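Tight junction protein ZO-3 (PDB 3KFV) acts as a tight-junction scaffold that links transmembrane proteins such as claudins and occludin to the actin cytoskeleton, here represented by its SH3 and guanylate kinase-like part. Local coordinates at residues I7-E12 against L21-G26; D168-A173 against H200-V205. All coordinates share one frame; numbering follows the deposited sequence.

In the fold
Interaction 1 (7-12 with 21-26) comes first along the chain and lies in the SH3 domain. Interaction 2 (168-173 with 200-205) follows it and lies in the guanylate kinase-like domain. Their centres are 30 Å apart, on opposite sides of the chain's centre, and their nearest atoms are about 16 Å apart. They share no sheet. Strand 5-9 of interaction 1 belongs to an antiparallel sheet, and interaction 2 is an outer strand pair of a parallel sheet. The antiparallel sheet also takes in strands 134-141 and 294-298, which precede and follow the parallel strands in the chain. This ties the two domains together, as in the SH3-guanylate kinase unit of other MAGUK scaffolds.

Interaction 1 of 2, residues I7-E12 against L21-G26; sequences IRTHFE and LGFTRG
Arg25 reaches from the 21-26 segment along the backbone turn at His10 and Phe11 to Glu12. Its CB lies 3.7 Å from Glu12 OE2. CG packs on the His10 backbone; CG and CD lie near Glu12 OE1. From CG to NE the chain is extended, which carries the guanidinium over the His10 carbonyl. NE hydrogen-bonds to Thr126 OG1. His10 O sits over one face of that group, 3.5 Å from Arg25 CZ. At the tip, NH1 forms a salt bridge with Glu12 OE1 at 2.6 Å. The hydrogen bond within it is weak, although the carboxylate and guanidinium are nearly coplanar (8° between planes). NH1 also pairs with Glu79 of helix 69-82. The other carboxylate oxygen, Glu12 OE2, accepts Arg25 N at 2.8 Å, met from above the carboxylate plane. Glu12 therefore holds both the backbone and the tip of Arg25; a bend at chi2 (64°) turns its carboxylate toward Arg25.

The two segments are the facing arms of the RT loop, the long loop between strands 5-9 and 28-33 of this SH3 fold. Near its base, Gly26 N donates a nearly straight bond to Thr9 O (2.8 Å, 167° at the hydrogen).

The Phe23 ring lies between Thr9 and Phe11, with Phe11 O at its edge, in plane. Thr9 CG2 stands over the centre of the ring, a CH-pi contact of 3.6 Å to the centroid. The far edge of Phe23 turns into the face of Phe11 in a T-shaped pair, with centroids 5.0 Å apart. Phe11 also packs on Ala72, Leu75 and Ala76 of helix 69-82.

Interaction 2 of 2, residues D168-A173 against H200-V205; sequences DQFEIA and HALLDV
Phe170, Glu171 and Ile172 lie beside His200, Ala201 and Leu202 in a parallel strand pair; the backbone hydrogen bonds run from Gln169, Glu171 and Ala173 to His200 and Leu202. Gln169 O receives His200 N at 2.8 Å, with the donor well above the carbonyl plane. Glu171 gives its N to His200 O (3.2 Å) and takes Leu202 N on its own O (3.0 Å). Ala173 N then bonds to Leu202 O at 3.0 Å, in the carbonyl plane. Glu171, His200 and Leu202 each use both N and O across the pair.

The aromatic contact is between Phe170 and His200. Both CG atoms are anti to their own carbonyl carbon (chi1 -66° and -64°), and the two side chains run alongside each other in the same direction. The rings meet obliquely, with planes 34° apart and Phe170 CE1 3.6 Å from His200 CD2. The polar end of His200 is held elsewhere: ND1 bonds to the backbone O of Arg146.

Apolar contacts complete the pair. Leu202 CD1 lies 3.8 Å from Phe170 CB and more distantly meets Ile172 CG1 (4.3 Å). Farther along, the methyl of Ala173 meets Leu203 CD2 at 3.6 Å.

Strand 170-172 is the outermost on this side of the five-stranded parallel sheet of the guanylate kinase-like fold. Helix 188-196 lies in the beta-alpha-beta connection between the two strands. It packs on the face bearing Glu171 and Ala201. The face with Phe170, Ile172 and Leu202 rests on helix 155-165, while strand 148-151 continues the sheet beyond strand 200-203.

Interaction 1 of 2, residues I7-E12 against L21-G26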
loop_
_atom_site.group_PDB
_atom_site.type_symbol
_atom_site.label_atom_id
_atom_site.label_comp_id
_atom_site.label_asym_id
_atom_site.label_seq_id
_atom_site.Cartn_x
_atom_site.Cartn_y
_atom_site.Cartn_z
ATOM N N ILE A 7 -8.391 -0.195 -16.256
ATOM C CA ILE A 7 -7.797 1.115 -16.449
ATOM C C ILE A 7 -7.330 1.693 -15.113
ATOM O O ILE A 7 -7.977 1.509 -14.078
ATOM C CB ILE A 7 -8.798 2.075 -17.135
ATOM C CG1 ILE A 7 -8.094 2.910 -18.201
ATOM C CG2 ILE A 7 -9.501 2.950 -16.119
ATOM C CD1 ILE A 7 -7.694 2.121 -19.419
ATOM N N ARG A 8 -6.187 2.369 -15.138
ATOM C CA ARG A 8 -5.725 3.098 -13.968
ATOM C C ARG A 8 -5.789 4.606 -14.248
ATOM O O ARG A 8 -5.374 5.069 -15.311
ATOM C CB ARG A 8 -4.317 2.658 -13.579
ATOM C CG ARG A 8 -4.041 2.777 -12.097
ATOM C CD ARG A 8 -2.777 2.028 -11.698
ATOM N NE ARG A 8 -1.544 2.667 -12.159
ATOM C CZ ARG A 8 -0.620 3.173 -11.350
ATOM N NH1 ARG A 8 -0.787 3.117 -10.038
ATOM N NH2 ARG A 8 0.474 3.729 -11.848
ATOM N N THR A 9 -6.328 5.366 -13.300
ATOM C CA THR A 9 -6.576 6.787 -13.508
ATOM C C THR A 9 -5.437 7.652 -12.956
ATOM O O THR A 9 -4.971 7.438 -11.840
ATOM C CB THR A 9 -7.918 7.208 -12.865
ATOM O OG1 THR A 9 -7.861 6.992 -11.452
ATOM C CG2 THR A 9 -9.067 6.388 -13.432
ATOM N N HIS A 10 -4.993 8.629 -13.740
ATOM C CA HIS A 10 -3.876 9.481 -13.340
ATOM C C HIS A 10 -4.243 10.964 -13.261
ATOM O O HIS A 10 -3.408 11.848 -13.465
ATOM C CB HIS A 10 -2.679 9.254 -14.264
ATOM C CG HIS A 10 -2.095 7.883 -14.144
ATOM N ND1 HIS A 10 -1.193 7.542 -13.157
ATOM C CD2 HIS A 10 -2.308 6.757 -14.865
ATOM C CE1 HIS A 10 -0.866 6.269 -13.285
ATOM N NE2 HIS A 10 -1.526 5.771 -14.315
ATOM N N PHE A 11 -5.508 11.223 -12.960
ATOM C CA PHE A 11 -5.947 12.567 -12.638
ATOM C C PHE A 11 -7.145 12.472 -11.697
ATOM O O PHE A 11 -7.734 11.400 -11.541
ATOM C CB PHE A 11 -6.285 13.356 -13.909
ATOM C CG PHE A 11 -7.368 12.737 -14.746
ATOM C CD1 PHE A 11 -8.675 13.208 -14.674
ATOM C CD2 PHE A 11 -7.085 11.689 -15.606
ATOM C CE1 PHE A 11 -9.679 12.637 -15.439
ATOM C CE2 PHE A 11 -8.082 11.117 -16.377
ATOM C CZ PHE A 11 -9.383 11.592 -16.293
ATOM N N GLU A 12 -7.492 13.585 -11.062
ATOM C CA GLU A 12 -8.588 13.598 -10.105
ATOM C C GLU A 12 -9.921 13.944 -10.775
ATOM O O GLU A 12 -9.973 14.749 -11.707
ATOM C CB GLU A 12 -8.286 14.569 -8.956
ATOM C CG GLU A 12 -7.651 13.920 -7.717
ATOM C CD GLU A 12 -6.268 13.320 -7.981
ATOM O OE1 GLU A 12 -5.501 13.889 -8.789
ATOM O OE2 GLU A 12 -5.939 12.278 -7.372
ATOM N N LEU A 21 -18.784 8.176 -11.708
ATOM C CA LEU A 21 -17.901 7.788 -10.616
ATOM C C LEU A 21 -16.746 8.770 -10.444
ATOM O O LEU A 21 -16.223 9.317 -11.418
ATOM C CB LEU A 21 -17.362 6.374 -10.839
ATOM C CG LEU A 21 -18.411 5.261 -10.842
ATOM C CD1 LEU A 21 -17.783 3.897 -11.138
ATOM C CD2 LEU A 21 -19.164 5.237 -9.519
ATOM N N GLY A 22 -16.361 9.000 -9.195
ATOM C CA GLY A 22 -15.220 9.846 -8.904
ATOM C C GLY A 22 -13.971 9.003 -8.738
ATOM O O GLY A 22 -14.044 7.839 -8.343
ATOM N N PHE A 23 -12.817 9.578 -9.046
ATOM C CA PHE A 23 -11.577 8.839 -8.853
ATOM C C PHE A 23 -10.369 9.705 -8.533
ATOM O O PHE A 23 -10.404 10.937 -8.647
ATOM C CB PHE A 23 -11.283 7.916 -10.041
ATOM C CG PHE A 23 -11.245 8.611 -11.371
ATOM C CD1 PHE A 23 -12.190 8.323 -12.341
ATOM C CD2 PHE A 23 -10.251 9.524 -11.666
ATOM C CE1 PHE A 23 -12.150 8.945 -13.578
ATOM C CE2 PHE A 23 -10.209 10.149 -12.898
ATOM C CZ PHE A 23 -11.161 9.859 -13.854
ATOM N N THR A 24 -9.297 9.028 -8.140
ATOM C CA THR A 24 -8.071 9.671 -7.705
ATOM C C THR A 24 -6.897 8.989 -8.386
ATOM O O THR A 24 -6.974 7.810 -8.719
ATOM C CB THR A 24 -7.928 9.547 -6.167
ATOM O OG1 THR A 24 -8.828 10.465 -5.534
ATOM C CG2 THR A 24 -6.498 9.832 -5.700
ATOM N N ARG A 25 -5.814 9.724 -8.609
ATOM C CA ARG A 25 -4.580 9.097 -9.074
ATOM C C ARG A 25 -4.366 7.729 -8.422
ATOM O O ARG A 25 -4.205 7.631 -7.202
ATOM C CB ARG A 25 -3.379 9.994 -8.782
ATOM C CG ARG A 25 -3.250 11.162 -9.714
ATOM C CD ARG A 25 -2.123 12.076 -9.288
ATOM N NE ARG A 25 -1.667 12.905 -10.397
ATOM C CZ ARG A 25 -2.327 13.957 -10.872
ATOM N NH1 ARG A 25 -3.488 14.312 -10.339
ATOM N NH2 ARG A 25 -1.830 14.654 -11.885
ATOM N N GLY A 26 -4.376 6.677 -9.236
ATOM C CA GLY A 26 -4.064 5.344 -8.758
ATOM C C GLY A 26 -5.244 4.393 -8.708
ATOM O O GLY A 26 -5.060 3.179 -8.649
#

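Interaction 2 of 2, residues D168-A173 against H200-V205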
loop_
_atom_site.group_PDB
_atom_site.type_symbol
_atom_site.label_atom_id
_atom_site.label_comp_id
_atom_site.label_asym_id
_atom_site.label_seq_id
_atom_site.Cartn_x
_atom_site.Cartn_y
_atom_site.Cartn_z
ATOM N N ASP A 168 18.891 -13.555 4.060
ATOM C CA ASP A 168 18.991 -13.748 2.616
ATOM C C ASP A 168 17.711 -13.354 1.891
ATOM O O ASP A 168 17.671 -13.312 0.656
ATOM C CB ASP A 168 19.379 -15.199 2.280
ATOM C CG ASP A 168 18.399 -16.228 2.854
ATOM O OD1 ASP A 168 18.148 -16.215 4.091
ATOM O OD2 ASP A 168 17.900 -17.068 2.063
ATOM N N GLN A 169 16.669 -13.053 2.665
ATOM C CA GLN A 169 15.364 -12.751 2.089
ATOM C C GLN A 169 14.810 -11.424 2.561
ATOM O O GLN A 169 13.769 -10.986 2.081
ATOM C CB GLN A 169 14.369 -13.842 2.451
ATOM C CG GLN A 169 14.939 -15.226 2.361
ATOM C CD GLN A 169 13.900 -16.217 1.936
ATOM O OE1 GLN A 169 13.011 -15.896 1.136
ATOM N NE2 GLN A 169 13.996 -17.438 2.461
ATOM N N PHE A 170 15.504 -10.802 3.508
ATOM C CA PHE A 170 15.036 -9.567 4.120
ATOM C C PHE A 170 16.190 -8.629 4.414
ATOM O O PHE A 170 17.256 -9.053 4.846
ATOM C CB PHE A 170 14.296 -9.857 5.430
ATOM C CG PHE A 170 13.012 -10.614 5.253
ATOM C CD1 PHE A 170 11.851 -9.958 4.880
ATOM C CD2 PHE A 170 12.960 -11.980 5.474
ATOM C CE1 PHE A 170 10.662 -10.653 4.723
ATOM C CE2 PHE A 170 11.778 -12.679 5.322
ATOM C CZ PHE A 170 10.626 -12.014 4.947
ATOM N N GLU A 171 15.966 -7.345 4.172
ATOM C CA GLU A 171 16.878 -6.310 4.618
ATOM C C GLU A 171 16.043 -5.115 5.020
ATOM O O GLU A 171 15.082 -4.776 4.338
ATOM C CB GLU A 171 17.860 -5.915 3.514
ATOM C CG GLU A 171 18.859 -4.862 3.970
ATOM C CD GLU A 171 19.905 -4.523 2.921
ATOM O OE1 GLU A 171 20.381 -3.361 2.917
ATOM O OE2 GLU A 171 20.253 -5.412 2.108
ATOM N N ILE A 172 16.396 -4.483 6.133
ATOM C CA ILE A 172 15.713 -3.265 6.540
ATOM C C ILE A 172 16.129 -2.103 5.644
ATOM O O ILE A 172 17.318 -1.846 5.463
ATOM C CB ILE A 172 16.006 -2.915 8.005
ATOM C CG1 ILE A 172 15.324 -3.917 8.929
ATOM C CG2 ILE A 172 15.533 -1.511 8.319
ATOM C CD1 ILE A 172 15.634 -3.702 10.380
ATOM N N ALA A 173 15.146 -1.414 5.074
ATOM C CA ALA A 173 15.407 -0.220 4.280
ATOM C C ALA A 173 15.859 0.908 5.203
ATOM O O ALA A 173 15.150 1.268 6.143
ATOM C CB ALA A 173 14.161 0.185 3.517
ATOM N N HIS A 200 13.073 -8.973 0.209
ATOM C CA HIS A 200 12.005 -8.076 0.624
ATOM C C HIS A 200 12.612 -6.907 1.380
ATOM O O HIS A 200 13.322 -7.107 2.366
ATOM C CB HIS A 200 11.024 -8.779 1.560
ATOM C CG HIS A 200 10.290 -9.920 0.937
ATOM N ND1 HIS A 200 9.368 -9.752 -0.074
ATOM C CD2 HIS A 200 10.316 -11.246 1.204
ATOM C CE1 HIS A 200 8.867 -10.926 -0.413
ATOM N NE2 HIS A 200 9.428 -11.850 0.347
ATOM N N ALA A 201 12.322 -5.690 0.930
ATOM C CA ALA A 201 12.714 -4.504 1.673
ATOM C C ALA A 201 11.688 -4.258 2.769
ATOM O O ALA A 201 10.497 -4.105 2.492
ATOM C CB ALA A 201 12.811 -3.306 0.750
ATOM N N LEU A 202 12.147 -4.244 4.016
ATOM C CA LEU A 202 11.263 -4.025 5.154
ATOM C C LEU A 202 11.178 -2.538 5.447
ATOM O O LEU A 202 12.206 -1.872 5.590
ATOM C CB LEU A 202 11.775 -4.783 6.380
ATOM C CG LEU A 202 11.735 -6.311 6.306
ATOM C CD1 LEU A 202 12.673 -6.933 7.321
ATOM C CD2 LEU A 202 10.319 -6.817 6.507
ATOM N N LEU A 203 9.954 -2.021 5.534
ATOM C CA LEU A 203 9.721 -0.585 5.691
ATOM C C LEU A 203 8.906 -0.228 6.930
ATOM O O LEU A 203 7.886 -0.856 7.229
ATOM C CB LEU A 203 8.997 -0.030 4.472
ATOM C CG LEU A 203 9.716 -0.062 3.133
ATOM C CD1 LEU A 203 8.708 0.025 2.012
ATOM C CD2 LEU A 203 10.696 1.089 3.070
ATOM N N ASP A 204 9.366 0.795 7.642
ATOM C CA ASP A 204 8.610 1.380 8.735
ATOM C C ASP A 204 8.304 2.799 8.318
ATOM O O ASP A 204 9.146 3.686 8.479
ATOM C CB ASP A 204 9.431 1.403 10.020
ATOM C CG ASP A 204 8.604 1.813 11.221
ATOM O OD1 ASP A 204 7.354 1.790 11.106
ATOM O OD2 ASP A 204 9.193 2.151 12.275
ATOM N N VAL A 205 7.110 3.014 7.771
ATOM C CA VAL A 205 6.804 4.280 7.123
ATOM C C VAL A 205 5.383 4.763 7.372
ATOM O O VAL A 205 4.575 4.081 7.996
ATOM C CB VAL A 205 7.050 4.202 5.600
ATOM C CG1 VAL A 205 8.544 4.219 5.299
ATOM C CG2 VAL A 205 6.376 2.967 5.004
#